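PDB 6M4B: membrane-bound protease PH1510, which cleaves proteins preferentially near hydrophobic or aromatic residues, degrading casein and a stomatin homolog in vitro, through its N-terminal ClpP-like serine protease domain, the part crystallised here. Local coordinates for residues G184-I189 and Y195-F200. The protein carries 1 engineered substitution. Sequence-based numbering, arbitrary orientation.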
# COMPACT_ATOMS: atom_id res chain seq x y z
N GLY A 184 15.60 21.14 7.95
CA GLY A 184 16.68 20.67 7.06
C GLY A 184 16.76 19.16 6.79
O GLY A 184 17.64 18.73 6.05
N MET A 185 15.89 18.36 7.41
CA MET A 185 15.88 16.95 7.07
C MET A 185 14.96 16.64 5.88
O MET A 185 13.98 17.36 5.59
CB MET A 185 15.89 16.00 8.31
CG MET A 185 14.84 16.03 9.37
SD MET A 185 15.13 14.66 10.51
CE MET A 185 16.38 14.99 11.78
N LYS A 186 15.39 15.67 5.08
CA LYS A 186 14.58 15.14 4.00
C LYS A 186 13.46 14.25 4.50
O LYS A 186 13.61 13.54 5.48
CB LYS A 186 15.42 14.36 3.01
CG LYS A 186 16.58 15.17 2.47
CD LYS A 186 17.31 14.50 1.33
CE LYS A 186 17.19 15.31 0.06
NZ LYS A 186 18.45 15.15 -0.70
N THR A 187 12.35 14.27 3.80
CA THR A 187 11.28 13.35 4.07
C THR A 187 11.83 11.95 3.82
O THR A 187 12.69 11.75 2.98
CB THR A 187 10.06 13.62 3.18
OG1 THR A 187 10.43 13.63 1.79
CG2 THR A 187 9.44 14.94 3.54
N LYS A 188 11.33 10.99 4.57
CA LYS A 188 11.86 9.65 4.43
C LYS A 188 11.18 8.87 3.32
O LYS A 188 11.71 7.87 2.88
CB LYS A 188 11.73 8.87 5.76
CG LYS A 188 12.59 9.38 6.91
CD LYS A 188 14.05 9.71 6.63
CE LYS A 188 14.90 8.58 6.08
NZ LYS A 188 15.21 7.57 7.11
N ILE A 189 10.03 9.32 2.87
CA ILE A 189 9.35 8.77 1.71
C ILE A 189 9.12 9.97 0.75
O ILE A 189 9.15 11.12 1.17
CB ILE A 189 8.01 8.07 2.05
CG1 ILE A 189 7.04 9.00 2.77
CG2 ILE A 189 8.25 6.85 2.91
CD1 ILE A 189 5.63 8.42 2.96
N TYR A 195 12.07 13.57 -2.67
CA TYR A 195 12.37 13.66 -1.28
C TYR A 195 12.62 15.13 -0.90
O TYR A 195 13.75 15.61 -0.96
CB TYR A 195 13.54 12.76 -0.94
CG TYR A 195 13.29 11.30 -1.21
CD1 TYR A 195 12.77 10.46 -0.21
CD2 TYR A 195 13.59 10.74 -2.45
CE1 TYR A 195 12.55 9.10 -0.43
CE2 TYR A 195 13.41 9.38 -2.67
CZ TYR A 195 12.86 8.58 -1.65
OH TYR A 195 12.63 7.28 -1.87
N VAL A 196 11.57 15.77 -0.40
CA VAL A 196 11.55 17.19 -0.02
C VAL A 196 12.37 17.47 1.23
O VAL A 196 12.29 16.74 2.19
CB VAL A 196 10.06 17.63 0.20
CG1 VAL A 196 9.99 19.03 0.76
CG2 VAL A 196 9.31 17.62 -1.12
N THR A 197 13.14 18.55 1.23
CA THR A 197 13.85 19.03 2.44
C THR A 197 12.91 19.92 3.25
O THR A 197 12.36 20.85 2.71
CB THR A 197 15.17 19.74 2.08
OG1 THR A 197 16.04 18.82 1.43
CG2 THR A 197 15.91 20.27 3.35
N LEU A 198 12.70 19.62 4.53
CA LEU A 198 11.76 20.37 5.33
C LEU A 198 12.39 21.72 5.71
O LEU A 198 13.56 21.80 6.12
CB LEU A 198 11.39 19.62 6.60
CG LEU A 198 10.66 18.28 6.38
CD1 LEU A 198 10.62 17.49 7.67
CD2 LEU A 198 9.27 18.52 5.85
N ASN A 199 11.62 22.79 5.57
CA ASN A 199 12.12 24.12 5.88
C ASN A 199 11.31 24.73 6.96
O ASN A 199 10.17 25.17 6.74
CB ASN A 199 12.08 24.99 4.66
CG ASN A 199 12.34 26.46 4.97
OD1 ASN A 199 12.84 26.83 6.03
ND2 ASN A 199 11.98 27.29 4.03
N PHE A 200 11.88 24.71 8.16
CA PHE A 200 11.15 25.16 9.32
C PHE A 200 11.85 26.28 10.05
O PHE A 200 11.55 26.57 11.20
CB PHE A 200 10.98 24.00 10.32
CG PHE A 200 10.07 22.87 9.86
CD1 PHE A 200 8.90 23.10 9.09
CD2 PHE A 200 10.31 21.61 10.29
CE1 PHE A 200 8.06 22.06 8.76
CE2 PHE A 200 9.48 20.55 9.96
CZ PHE A 200 8.37 20.78 9.21
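Lys-186 and Thr-197 form a single antiparallel bridge between residues 184-189 and 195-200, which run roughly opposite ways (142° apart): Leu-198 N bonds to Met-185 O at 2.8 Å, almost straight at 173°, and Thr-187 N to Val-196 O at 2.9 Å. A third bond, Gly-184 N to Leu-198 O, extends the pairing at one end. At the other end the Thr-187 hydroxyl adds to it. Its OG1 sits between its own backbone N and carbonyl carbon (chi1 54°), from where it donates to Ile-189 O at 2.9 Å, within its own segment, and takes a weak, bent bond from Val-196 N at 3.3 Å. Tyr-195 brings its ring edge to the backbone, with CD1 3.4 Å from Thr-187 O and Lys-188 O also near the ring plane. Lys-186 and Thr-197 cross obliquely, CG against OG1 at 3.8 Å, while Leu-198 CB and CG pack against Met-185 O. Beyond the loop, Leu-198 and Met-185 touch Leu-94 of strand 94-97, and the Tyr-195 ring makes a cation-pi contact with Lys-124, an active-site residue, of the second subunit. Three backbone bonds thus tie together the link from helix 175-182 to strand 204-207, and this loop presents an aromatic ring at the dimer interface.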